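Local coordinates for uncharacterized protein (Bacteroides eggerthii DSM 20697, PDB 4ECO) that is of unknown function but, as a leucine-rich repeat protein, probably binds other proteins, at residues 190-195 / 213-218; 87-92 / 109-114; 255-260 / 279-284; 94-99 / 194-199; 143-148 / 309-314. All blocks are in the same frame, centred on the assembly; numbering follows the deposited sequence.

Following the chain, 87-92 opens contact 2 and 94-99 opens contact 4 before 109-114 closes contact 2, so these two cross. Contact 2 joins the first pair of neighbouring parallel strands. Segment 143-148 then opens contact 5. Segment 190-195 opens contact 1, and the overlapping 194-199 closes contact 4, which therefore crosses contact 5. Contact 1 closes at 213-218. Contact 3 joins 255-260 to 279-284. Contacts 1 and 3 are both nested inside the long loop that contact 5 closes at 309-314. Contacts 1, 2 and 3 tie successive turns of the solenoid, contact 4 holds a small separate sheet, and contact 5 packs a helix on the strand face.

Contact 1 (190-195 / 213-218); sequences QLSNNI and MGNSPF. With NA (sodium ion), chain C.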
# COMPACT_ATOMS: atom_id res chain seq x y z
N GLN A 190 11.66 16.29 -7.06
CA GLN A 190 12.46 16.98 -6.06
C GLN A 190 13.73 16.18 -5.90
O GLN A 190 13.70 15.01 -5.50
CB GLN A 190 11.68 17.12 -4.74
CG GLN A 190 12.38 17.86 -3.61
CD GLN A 190 11.53 17.81 -2.38
OE1 GLN A 190 11.69 16.92 -1.52
NE2 GLN A 190 10.55 18.70 -2.30
N LEU A 191 14.83 16.80 -6.28
CA LEU A 191 16.15 16.20 -6.27
C LEU A 191 16.75 16.14 -4.86
O LEU A 191 16.53 17.06 -4.06
CB LEU A 191 17.09 16.97 -7.21
CG LEU A 191 16.63 17.13 -8.68
CD1 LEU A 191 17.62 17.96 -9.47
CD2 LEU A 191 16.42 15.77 -9.38
N SER A 192 17.49 15.04 -4.57
CA SER A 192 18.22 14.81 -3.31
C SER A 192 19.73 14.95 -3.55
O SER A 192 20.53 14.97 -2.60
CB SER A 192 17.91 13.42 -2.76
OG SER A 192 18.57 12.41 -3.52
N ASN A 193 20.10 15.03 -4.83
CA ASN A 193 21.48 15.13 -5.29
C ASN A 193 21.53 15.72 -6.71
O ASN A 193 20.49 15.84 -7.37
CB ASN A 193 22.12 13.72 -5.28
CG ASN A 193 21.40 12.76 -6.20
OD1 ASN A 193 21.50 12.82 -7.42
ND2 ASN A 193 20.58 11.89 -5.62
N ASN A 194 22.75 16.00 -7.19
CA ASN A 194 22.97 16.49 -8.53
C ASN A 194 23.93 15.55 -9.30
O ASN A 194 24.89 16.00 -9.92
CB ASN A 194 23.46 17.93 -8.50
CG ASN A 194 23.18 18.64 -9.79
OD1 ASN A 194 22.04 19.07 -10.05
ND2 ASN A 194 24.19 18.72 -10.64
N ILE A 195 23.67 14.21 -9.23
CA ILE A 195 24.44 13.22 -9.97
C ILE A 195 23.97 13.33 -11.43
O ILE A 195 22.81 13.07 -11.71
CB ILE A 195 24.32 11.78 -9.39
CG1 ILE A 195 24.56 11.65 -7.86
CG2 ILE A 195 25.12 10.75 -10.19
CD1 ILE A 195 25.84 12.06 -7.40
N MSE A 213 19.43 3.99 -7.01
CA MSE A 213 19.63 5.38 -7.37
C MSE A 213 18.28 6.06 -7.37
O MSE A 213 17.25 5.41 -7.60
CB MSE A 213 20.39 5.60 -8.70
CG MSE A 213 19.68 5.20 -9.98
SE MSE A 213 21.04 4.68 -11.32
CE MSE A 213 20.87 2.73 -11.03
N GLY A 214 18.30 7.34 -7.02
CA GLY A 214 17.08 8.12 -6.98
C GLY A 214 17.27 9.58 -6.71
O GLY A 214 18.28 9.99 -6.14
N ASN A 215 16.28 10.38 -7.14
CA ASN A 215 16.13 11.83 -6.96
C ASN A 215 17.31 12.57 -7.63
O ASN A 215 17.76 13.60 -7.14
CB ASN A 215 15.98 12.17 -5.48
CG ASN A 215 15.08 11.19 -4.75
OD1 ASN A 215 13.88 11.15 -4.97
ND2 ASN A 215 15.66 10.31 -3.96
N SER A 216 17.76 12.05 -8.79
CA SER A 216 18.89 12.52 -9.58
C SER A 216 18.45 13.20 -10.85
O SER A 216 17.46 12.79 -11.46
CB SER A 216 19.82 11.36 -9.94
OG SER A 216 20.66 10.97 -8.87
N PRO A 217 19.20 14.21 -11.32
CA PRO A 217 18.78 14.93 -12.54
C PRO A 217 19.33 14.34 -13.84
O PRO A 217 19.14 14.95 -14.90
CB PRO A 217 19.35 16.33 -12.33
CG PRO A 217 20.54 16.13 -11.47
CD PRO A 217 20.39 14.85 -10.72
N PHE A 218 20.02 13.17 -13.77
CA PHE A 218 20.63 12.60 -14.97
C PHE A 218 19.58 12.11 -15.98
O PHE A 218 18.42 11.91 -15.64
CB PHE A 218 21.62 11.46 -14.64
CG PHE A 218 21.21 10.44 -13.60
CD1 PHE A 218 19.93 9.90 -13.59
CD2 PHE A 218 22.15 9.93 -12.70
CE1 PHE A 218 19.57 8.91 -12.66
CE2 PHE A 218 21.78 8.95 -11.76
CZ PHE A 218 20.49 8.44 -11.76
NA NA C . 20.89 13.37 -0.78
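Asn193 OD1 accepts from two donors. One is Ser216 OG, across the contact; the modelled separation is very short, so its length is doubtful at this resolution. The other is Ile195 N at 3.1 Å from Asn193 OD1, in the carbonyl plane on a lone pair. This second bond closes an Asx turn. The other end of the amide is also held: Asn193 ND2 donates to Gly214 O at 3.0 Å, with the acceptor close to the amide plane. Asn193 CG sits between its backbone N and carbonyl carbon (chi1 61°), which folds the amide back over the 213-218 chain. The two bonded ends fix its rotation. Next door, Ser192 N donates to Asn215 O at 3.0 Å. Ser192 O binds the sodium ion at 2.5 Å. Glu117 is the other protein ligand of that ion. Apolar contacts flank these bonds: Leu191 CD1 lies against Pro217 CB at 3.7 Å, and Ile195 CG2 runs beside Phe218 CD2 at 4.0 Å. The contact thus ties the loop leading into strand 194-198 to the chain leaving strand 210-214, which itself lies between strands 109-111 and 253-257.

Contact 2 (87-92 / 109-114); sequences SLEGFG and VLALGS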
# COMPACT_ATOMS: atom_id res chain seq x y z
N SER A 87 27.22 3.93 0.22
CA SER A 87 25.95 4.64 0.11
C SER A 87 26.16 6.15 0.14
O SER A 87 26.78 6.69 1.07
CB SER A 87 25.00 4.23 1.21
OG SER A 87 23.79 4.97 1.14
N LEU A 88 25.64 6.85 -0.87
CA LEU A 88 25.73 8.29 -0.92
C LEU A 88 24.48 8.92 -0.38
O LEU A 88 24.36 10.16 -0.42
CB LEU A 88 25.95 8.78 -2.34
CG LEU A 88 27.18 8.31 -3.08
CD1 LEU A 88 27.11 8.80 -4.49
CD2 LEU A 88 28.46 8.73 -2.36
N GLU A 89 23.53 8.09 0.12
CA GLU A 89 22.25 8.54 0.64
C GLU A 89 22.39 9.74 1.60
O GLU A 89 23.22 9.68 2.52
CB GLU A 89 21.52 7.41 1.38
CG GLU A 89 20.82 6.39 0.50
CD GLU A 89 20.27 5.26 1.34
OE1 GLU A 89 21.06 4.65 2.10
OE2 GLU A 89 19.05 5.00 1.25
N GLY A 90 21.63 10.81 1.33
CA GLY A 90 21.56 12.02 2.13
C GLY A 90 22.73 12.99 2.09
O GLY A 90 22.65 14.06 2.69
N PHE A 91 23.80 12.65 1.36
CA PHE A 91 24.99 13.50 1.31
C PHE A 91 24.82 14.70 0.41
O PHE A 91 25.48 15.73 0.64
CB PHE A 91 26.23 12.69 0.87
CG PHE A 91 26.85 11.87 1.97
CD1 PHE A 91 27.29 12.47 3.15
CD2 PHE A 91 27.04 10.50 1.81
CE1 PHE A 91 27.89 11.70 4.16
CE2 PHE A 91 27.65 9.74 2.81
CZ PHE A 91 28.08 10.35 3.98
N GLY A 92 23.96 14.59 -0.59
CA GLY A 92 23.74 15.68 -1.52
C GLY A 92 24.89 15.82 -2.49
O GLY A 92 25.30 16.94 -2.82
N VAL A 109 26.74 -3.96 -2.08
CA VAL A 109 25.65 -2.98 -2.07
C VAL A 109 26.18 -1.61 -2.53
O VAL A 109 27.30 -1.24 -2.21
CB VAL A 109 24.90 -2.89 -0.70
CG1 VAL A 109 24.35 -4.26 -0.28
CG2 VAL A 109 25.79 -2.32 0.40
N LEU A 110 25.37 -0.88 -3.30
CA LEU A 110 25.68 0.45 -3.83
C LEU A 110 24.42 1.31 -3.94
O LEU A 110 23.47 0.92 -4.62
CB LEU A 110 26.34 0.32 -5.20
CG LEU A 110 26.73 1.60 -5.94
CD1 LEU A 110 27.84 2.39 -5.19
CD2 LEU A 110 27.19 1.27 -7.34
N ALA A 111 24.43 2.49 -3.28
CA ALA A 111 23.33 3.48 -3.35
C ALA A 111 23.86 4.87 -3.72
O ALA A 111 24.80 5.39 -3.08
CB ALA A 111 22.56 3.55 -2.04
N LEU A 112 23.29 5.44 -4.79
CA LEU A 112 23.61 6.78 -5.28
C LEU A 112 22.49 7.73 -4.88
O LEU A 112 22.54 8.94 -5.12
CB LEU A 112 23.81 6.79 -6.81
CG LEU A 112 24.83 5.81 -7.41
CD1 LEU A 112 24.87 5.97 -8.89
CD2 LEU A 112 26.21 5.98 -6.81
N GLY A 113 21.48 7.14 -4.28
CA GLY A 113 20.27 7.80 -3.82
C GLY A 113 19.23 6.73 -3.64
O GLY A 113 19.48 5.60 -4.03
N SER A 114 18.09 7.06 -3.02
CA SER A 114 17.03 6.08 -2.79
C SER A 114 15.73 6.76 -2.46
O SER A 114 15.70 7.97 -2.22
CB SER A 114 17.39 5.16 -1.63
OG SER A 114 17.16 5.81 -0.39
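Glu89 stretches along the 109-114 chain and puts its carboxylate against Ser114. Glu89 OE2 accepts from Ser114 OG at 2.6 Å with its anti lone pair, the one turned away from the other carboxylate oxygen. Ser114 OG is held between its own backbone N and carbonyl carbon (chi1 79°), and from there it faces the acid. The second oxygen is held from its own segment. Ser87 OG donates to Glu89 OE1 at 2.9 Å, again on the anti side but 20° out of the carboxylate plane. The same Ser87 OG accepts from Glu89 N at 3.3 Å, making an ST turn. Each oxygen of the buried carboxylate has two donors: Ser114 OG and Leu123 N on OE2, Ser87 OG and Phe124 N on OE1.

The backbones meet as neighbouring strands of the leucine-rich repeat solenoid. Ser87 and Ala111 form a parallel bridge, and Leu88 N donates to Ala111 O at 2.8 Å. Leu88 and Leu112 stand one place further on and appear to be equivalent leucines of successive repeats. They lie side by side and point the same way, with Leu88 CD1 at 3.8 Å from Leu112 CD2. Their ends go into the apolar interior, where Leu88 also meets Leu42 and Trp47, and Leu112 meets Phe211 and Met213. On the other face Ser87 OG lies beside the Ala111 methyl, 3.7 Å from CB. After Leu88 the chain leaves the strand through a type II turn, closed by Phe91 N bonding to Leu88 O at 3.1 Å.

Contact 3 (255-260 / 279-284); sequences EVYNCP and NVACNR
Asn283 reaches across to the backbone of 255-260, and it fits the consensus asparagine of a leucine-rich repeat (LxLxxN). Its CB leads to CG lying beside its own backbone N (chi1 -62°), which turns the amide toward the neighbouring repeat. CG comes within 3.8 Å of Val256 O. At the tip, ND2 of Asn283 donates to Val256 O at 3.0 Å, and that oxygen lies in the amide plane. OD1 of Asn283 accepts from Cys259 N at 2.9 Å, nearly along the C=O axis. One side chain thus bonds a carbonyl within the strand (Val256 O) and an N-H just past its end (Cys259 N). Backbone bonds flank it: Val256 N to Asn279 O at 2.8 Å, and Asn258 N to Ala281 O at 3.0 Å. The Tyr257 ring packs on 281-282. Its CD1 meets Ala281 CB at 3.8 Å, and Cys282 SG approaches the ring obliquely, 4.3 Å from its centroid. Asn258 and Cys282 pack through their CB atoms. The amide of Asn258 is bonded to Gly189 N through OD1, and its ND2 to Asn215. A water also donates to Asn258 OD1 and to Cys282 O, at 2.7 Å from Cys282 O.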
# COMPACT_ATOMS: atom_id res chain seq x y z
N GLU A 255 17.02 -0.17 -8.16
CA GLU A 255 16.07 0.93 -8.01
C GLU A 255 16.57 2.17 -8.78
O GLU A 255 17.73 2.57 -8.64
CB GLU A 255 15.85 1.27 -6.54
CG GLU A 255 15.05 2.55 -6.36
CD GLU A 255 14.62 2.88 -4.95
OE1 GLU A 255 13.72 2.19 -4.42
OE2 GLU A 255 15.14 3.86 -4.38
N VAL A 256 15.69 2.72 -9.63
CA VAL A 256 15.86 3.97 -10.40
C VAL A 256 14.60 4.78 -10.10
O VAL A 256 13.59 4.66 -10.79
CB VAL A 256 16.11 3.76 -11.91
CG1 VAL A 256 16.65 5.03 -12.54
CG2 VAL A 256 17.07 2.59 -12.16
N TYR A 257 14.62 5.50 -8.98
CA TYR A 257 13.44 6.16 -8.43
C TYR A 257 13.50 7.66 -8.51
O TYR A 257 14.51 8.27 -8.16
CB TYR A 257 13.32 5.74 -6.94
CG TYR A 257 12.27 6.45 -6.13
CD1 TYR A 257 10.97 5.95 -6.04
CD2 TYR A 257 12.60 7.54 -5.33
CE1 TYR A 257 10.01 6.56 -5.23
CE2 TYR A 257 11.64 8.18 -4.54
CZ TYR A 257 10.35 7.67 -4.48
OH TYR A 257 9.41 8.28 -3.68
N ASN A 258 12.37 8.26 -8.88
CA ASN A 258 12.15 9.70 -8.95
C ASN A 258 13.33 10.43 -9.63
O ASN A 258 14.02 11.22 -8.98
CB ASN A 258 11.90 10.25 -7.54
CG ASN A 258 11.42 11.66 -7.45
OD1 ASN A 258 10.85 12.21 -8.39
ND2 ASN A 258 11.66 12.28 -6.32
N CYS A 259 13.58 10.12 -10.91
CA CYS A 259 14.61 10.81 -11.68
C CYS A 259 13.86 11.59 -12.78
O CYS A 259 13.45 11.01 -13.80
CB CYS A 259 15.66 9.84 -12.21
SG CYS A 259 16.59 8.97 -10.91
N PRO A 260 13.52 12.87 -12.47
CA PRO A 260 12.62 13.65 -13.34
C PRO A 260 13.09 13.90 -14.77
O PRO A 260 12.22 14.18 -15.62
CB PRO A 260 12.51 14.99 -12.62
CG PRO A 260 13.69 15.07 -11.76
CD PRO A 260 13.87 13.66 -11.28
N ASN A 279 12.46 -1.19 -8.83
CA ASN A 279 11.70 -0.03 -8.39
C ASN A 279 11.96 1.10 -9.39
O ASN A 279 13.07 1.62 -9.47
CB ASN A 279 12.08 0.35 -6.95
CG ASN A 279 11.17 1.36 -6.30
OD1 ASN A 279 10.66 2.29 -6.92
ND2 ASN A 279 10.94 1.17 -5.01
N VAL A 280 10.95 1.42 -10.20
CA VAL A 280 11.05 2.47 -11.22
C VAL A 280 9.91 3.47 -11.01
O VAL A 280 9.39 4.06 -11.96
CB VAL A 280 11.10 1.91 -12.68
CG1 VAL A 280 12.48 1.32 -13.00
CG2 VAL A 280 9.98 0.89 -12.95
N ALA A 281 9.56 3.68 -9.72
CA ALA A 281 8.50 4.61 -9.34
C ALA A 281 8.94 6.08 -9.48
O ALA A 281 10.14 6.37 -9.42
CB ALA A 281 8.06 4.32 -7.93
N CYS A 282 7.97 7.00 -9.68
CA CYS A 282 8.10 8.47 -9.77
C CYS A 282 8.85 8.93 -10.98
O CYS A 282 9.33 10.07 -10.95
CB CYS A 282 8.73 9.08 -8.52
SG CYS A 282 7.77 8.88 -7.00
N ASN A 283 8.93 8.15 -12.06
CA ASN A 283 9.62 8.65 -13.25
C ASN A 283 8.57 9.20 -14.23
O ASN A 283 8.29 8.60 -15.28
CB ASN A 283 10.49 7.58 -13.84
CG ASN A 283 11.58 7.12 -12.92
OD1 ASN A 283 12.33 7.93 -12.36
ND2 ASN A 283 11.71 5.81 -12.76
N ARG A 284 7.96 10.34 -13.86
CA ARG A 284 6.88 10.97 -14.59
C ARG A 284 7.35 11.79 -15.77
O ARG A 284 6.50 12.28 -16.52
CB ARG A 284 6.03 11.82 -13.68
CG ARG A 284 4.83 11.00 -13.23
CD ARG A 284 4.00 11.70 -12.20
NE ARG A 284 2.89 10.84 -11.82
CZ ARG A 284 2.03 11.10 -10.85
NH1 ARG A 284 2.12 12.22 -10.15
NH2 ARG A 284 1.06 10.23 -10.57
O HOH W 1 10.41 12.52 -11.03

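Contact 4 (94-99 / 194-199); sequences SGRVPD and NITFVS
A small, loosely bonded parallel pair of strands forms here, apart from the main row of repeat strands. Segment 94-99 carries the glycine and proline of a GxxP sequence (Gly95 and Pro98), consistent with plant-type leucine-rich repeats, where a second sheet follows the first strand of each repeat. Backbone bonds run both ways. Gly95 N donates to Asn194 O at 3.0 Å, and Thr196 N returns to Gly95 O at 2.9 Å. Further on, Val97 N donates to Phe197 O at 2.9 Å. On one face Arg96 covers Phe197. The Arg96 chain bends at chi3 (50°), which lays the guanidinium flat over the ring. The group centres are 4.0 Å apart and the planes 27° from parallel, a stacked cation-pi contact. Arg96 NH2 stands above the ring centre, and Arg96 NH1 comes within 3.4 Å of Phe197 CD2. A salt bridge from Arg96 NE to Glu228 fixes the group further. On the other face Val97 CG2 meets Ile195 CG2 at 3.8 Å. At the far end Ser199 OG donates to Asp99 OD1 at 2.7 Å. That carboxylate also accepts from Glu228 N, Asn229 N and Ser232 OG. The two strands sit beside helix 27-41, which Pro98 touches, and helix 233-238, against which Asp99 packs.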
# COMPACT_ATOMS: atom_id res chain seq x y z
N SER A 94 27.14 15.89 -5.89
CA SER A 94 26.95 16.68 -7.10
C SER A 94 28.10 16.46 -8.02
O SER A 94 29.23 16.84 -7.70
CB SER A 94 26.82 18.16 -6.75
OG SER A 94 26.86 18.99 -7.90
N GLY A 95 27.81 15.89 -9.19
CA GLY A 95 28.82 15.63 -10.20
C GLY A 95 28.61 14.37 -11.00
O GLY A 95 27.47 13.91 -11.16
N ARG A 96 29.72 13.81 -11.48
CA ARG A 96 29.72 12.62 -12.34
C ARG A 96 30.43 11.47 -11.62
O ARG A 96 31.52 11.68 -11.10
CB ARG A 96 30.41 12.95 -13.67
CG ARG A 96 29.66 14.02 -14.51
CD ARG A 96 30.52 14.67 -15.59
NE ARG A 96 31.22 13.69 -16.43
CZ ARG A 96 30.78 13.22 -17.59
NH1 ARG A 96 29.63 13.66 -18.09
NH2 ARG A 96 31.48 12.32 -18.27
N VAL A 97 29.81 10.27 -11.55
CA VAL A 97 30.39 9.09 -10.88
C VAL A 97 31.52 8.60 -11.78
O VAL A 97 31.27 8.27 -12.94
CB VAL A 97 29.33 8.00 -10.55
CG1 VAL A 97 29.98 6.80 -9.88
CG2 VAL A 97 28.24 8.58 -9.66
N PRO A 98 32.79 8.71 -11.30
CA PRO A 98 33.93 8.42 -12.18
C PRO A 98 34.16 6.93 -12.39
O PRO A 98 33.60 6.11 -11.68
CB PRO A 98 35.12 9.06 -11.44
CG PRO A 98 34.74 9.05 -10.02
CD PRO A 98 33.24 9.11 -9.94
N ASP A 99 35.02 6.60 -13.37
CA ASP A 99 35.37 5.23 -13.76
C ASP A 99 36.10 4.51 -12.64
O ASP A 99 36.22 3.28 -12.69
CB ASP A 99 36.23 5.25 -15.04
CG ASP A 99 35.61 6.06 -16.16
OD1 ASP A 99 34.42 5.82 -16.50
OD2 ASP A 99 36.26 6.99 -16.64
N ASN A 194 22.75 16.00 -7.19
CA ASN A 194 22.97 16.49 -8.53
C ASN A 194 23.93 15.55 -9.30
O ASN A 194 24.89 16.00 -9.92
CB ASN A 194 23.46 17.93 -8.50
CG ASN A 194 23.18 18.64 -9.79
OD1 ASN A 194 22.04 19.07 -10.05
ND2 ASN A 194 24.19 18.72 -10.64
N ILE A 195 23.67 14.21 -9.23
CA ILE A 195 24.44 13.22 -9.97
C ILE A 195 23.97 13.33 -11.43
O ILE A 195 22.81 13.07 -11.71
CB ILE A 195 24.32 11.78 -9.39
CG1 ILE A 195 24.56 11.65 -7.86
CG2 ILE A 195 25.12 10.75 -10.19
CD1 ILE A 195 25.84 12.06 -7.40
N THR A 196 24.86 13.74 -12.35
CA THR A 196 24.49 13.96 -13.75
C THR A 196 24.99 12.84 -14.67
O THR A 196 24.60 12.80 -15.83
CB THR A 196 25.06 15.31 -14.21
OG1 THR A 196 26.48 15.35 -13.97
CG2 THR A 196 24.38 16.49 -13.51
N PHE A 197 25.82 11.94 -14.15
CA PHE A 197 26.41 10.87 -14.93
C PHE A 197 26.81 9.70 -14.01
O PHE A 197 27.23 9.93 -12.87
CB PHE A 197 27.66 11.42 -15.68
CG PHE A 197 28.21 10.57 -16.78
CD1 PHE A 197 29.10 9.54 -16.50
CD2 PHE A 197 27.84 10.78 -18.10
CE1 PHE A 197 29.57 8.71 -17.52
CE2 PHE A 197 28.32 9.96 -19.12
CZ PHE A 197 29.19 8.94 -18.82
N VAL A 198 26.68 8.47 -14.52
CA VAL A 198 27.10 7.24 -13.83
C VAL A 198 27.90 6.45 -14.83
O VAL A 198 27.40 6.14 -15.92
CB VAL A 198 25.99 6.38 -13.15
CG1 VAL A 198 26.62 5.32 -12.26
CG2 VAL A 198 25.04 7.24 -12.33
N SER A 199 29.16 6.15 -14.47
CA SER A 199 30.13 5.43 -15.27
C SER A 199 29.69 3.99 -15.63
O SER A 199 29.06 3.28 -14.83
CB SER A 199 31.46 5.38 -14.53
OG SER A 199 32.43 4.55 -15.15

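Contact 5 (143-148 / 309-314); sequences MHYQKT and IIYIGY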
# COMPACT_ATOMS: atom_id res chain seq x y z
N MSE A 143 10.72 -5.10 1.35
CA MSE A 143 9.36 -4.68 1.71
C MSE A 143 9.28 -3.24 2.20
O MSE A 143 8.17 -2.80 2.52
CB MSE A 143 8.82 -5.59 2.83
CG MSE A 143 8.70 -7.07 2.45
SE MSE A 143 7.73 -7.36 0.80
CE MSE A 143 5.98 -6.66 1.35
N HIS A 144 10.41 -2.52 2.27
CA HIS A 144 10.44 -1.15 2.79
C HIS A 144 9.58 -0.20 1.95
O HIS A 144 8.88 0.61 2.55
CB HIS A 144 11.87 -0.57 2.90
CG HIS A 144 11.91 0.77 3.55
ND1 HIS A 144 11.53 1.92 2.87
CD2 HIS A 144 12.26 1.10 4.81
CE1 HIS A 144 11.63 2.90 3.75
NE2 HIS A 144 12.08 2.46 4.93
N TYR A 145 9.63 -0.27 0.59
CA TYR A 145 8.83 0.64 -0.22
C TYR A 145 7.36 0.34 -0.00
O TYR A 145 6.55 1.26 0.16
CB TYR A 145 9.18 0.58 -1.72
CG TYR A 145 8.47 1.64 -2.56
CD1 TYR A 145 7.22 1.39 -3.11
CD2 TYR A 145 9.07 2.87 -2.82
CE1 TYR A 145 6.58 2.34 -3.90
CE2 TYR A 145 8.43 3.83 -3.60
CZ TYR A 145 7.19 3.56 -4.14
OH TYR A 145 6.58 4.51 -4.91
N GLN A 146 7.04 -0.97 0.06
CA GLN A 146 5.70 -1.48 0.25
C GLN A 146 5.08 -0.98 1.56
O GLN A 146 4.00 -0.38 1.51
CB GLN A 146 5.72 -3.02 0.22
CG GLN A 146 4.35 -3.71 0.31
CD GLN A 146 3.44 -3.46 -0.86
OE1 GLN A 146 3.86 -3.14 -1.98
NE2 GLN A 146 2.14 -3.59 -0.62
N LYS A 147 5.78 -1.15 2.71
CA LYS A 147 5.25 -0.70 4.00
C LYS A 147 5.12 0.82 4.05
O LYS A 147 4.18 1.29 4.69
CB LYS A 147 6.07 -1.22 5.22
CG LYS A 147 7.57 -0.91 5.25
CD LYS A 147 8.23 -1.27 6.60
CE LYS A 147 9.75 -1.35 6.60
NZ LYS A 147 10.28 -2.64 6.02
N THR A 148 5.98 1.56 3.36
CA THR A 148 6.01 3.02 3.42
C THR A 148 4.97 3.70 2.53
O THR A 148 4.34 4.67 3.00
CB THR A 148 7.41 3.56 3.03
OG1 THR A 148 8.37 2.82 3.74
CG2 THR A 148 7.58 5.06 3.36
N ILE A 309 9.37 -8.65 -8.09
CA ILE A 309 8.75 -7.45 -7.50
C ILE A 309 8.87 -6.29 -8.46
O ILE A 309 9.96 -6.00 -8.92
CB ILE A 309 9.37 -7.10 -6.11
CG1 ILE A 309 9.45 -8.34 -5.18
CG2 ILE A 309 8.62 -5.93 -5.44
CD1 ILE A 309 10.46 -8.23 -4.08
N ILE A 310 7.76 -5.60 -8.73
CA ILE A 310 7.71 -4.40 -9.57
C ILE A 310 7.05 -3.25 -8.79
O ILE A 310 5.88 -3.35 -8.40
CB ILE A 310 6.98 -4.65 -10.94
CG1 ILE A 310 7.66 -5.76 -11.78
CG2 ILE A 310 6.89 -3.34 -11.73
CD1 ILE A 310 6.98 -6.14 -13.09
N TYR A 311 7.80 -2.18 -8.57
CA TYR A 311 7.27 -0.95 -7.99
C TYR A 311 7.22 0.04 -9.15
O TYR A 311 8.28 0.47 -9.61
CB TYR A 311 8.10 -0.43 -6.78
CG TYR A 311 8.15 -1.33 -5.56
CD1 TYR A 311 7.01 -1.55 -4.79
CD2 TYR A 311 9.34 -1.91 -5.14
CE1 TYR A 311 7.05 -2.36 -3.66
CE2 TYR A 311 9.40 -2.69 -3.99
CZ TYR A 311 8.25 -2.92 -3.25
OH TYR A 311 8.30 -3.68 -2.11
N ILE A 312 6.01 0.31 -9.70
CA ILE A 312 5.94 1.17 -10.88
C ILE A 312 4.86 2.28 -10.67
O ILE A 312 4.39 2.90 -11.64
CB ILE A 312 5.76 0.34 -12.19
CG1 ILE A 312 6.02 1.17 -13.46
CG2 ILE A 312 4.43 -0.45 -12.24
CD1 ILE A 312 6.62 0.42 -14.62
N GLY A 313 4.55 2.57 -9.40
CA GLY A 313 3.60 3.63 -9.04
C GLY A 313 4.12 5.02 -9.35
O GLY A 313 5.31 5.20 -9.63
N TYR A 314 3.23 6.04 -9.28
CA TYR A 314 3.54 7.46 -9.55
C TYR A 314 4.18 7.61 -10.97
O TYR A 314 5.22 8.24 -11.15
CB TYR A 314 4.44 8.07 -8.47
CG TYR A 314 3.81 8.13 -7.10
CD1 TYR A 314 3.04 9.23 -6.72
CD2 TYR A 314 4.05 7.14 -6.15
CE1 TYR A 314 2.47 9.31 -5.45
CE2 TYR A 314 3.47 7.20 -4.88
CZ TYR A 314 2.70 8.30 -4.53
OH TYR A 314 2.16 8.40 -3.28
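Tyr145 and Tyr311 carry this contact, their side chains sliding past each other in opposite directions. With CG anti to the backbone N (chi1 -174°), the Tyr145 ring leaves the helix and leans over the strand. Its CB sits above the centre of the Tyr311 ring, 3.9 Å from the centroid, a CH-pi contact. Tyr145 CD1 comes to 3.4 Å from Tyr311 CD1. The two ring planes are 48° apart, with centroids 4.9 Å from each other, an oblique pair. Tyr311 has CG beside its own backbone N. This raises the ring from the strand between Tyr145 on one face and Ile309 CG2 on the opposite one. Gln146 fills the edge: its chain bends at chi2 (65°), placing OE1 near the ring plane, 3.7 Å from Tyr311 CE1. Gln146 CB lies 3.5 Å from Tyr311 OH, and Gln146 NE2 turns to Asp151. The Tyr311 hydroxyl is bonded to Arg142 O, at the end of helix 135-142 and just before helix 144-149. Tyr145 OH ends at the edge of the Tyr314 ring, 3.9 Å from Tyr314 CD2. Tyr314 OH is bonded to Leu183 N, and its ring stacks with Tyr339. No hydrogen bond crosses the contact, which is packing alone. Helix 144-149 thus lies against strand 309-311 and also touches its neighbours in the repeat row, strands 277-279 and 334-336.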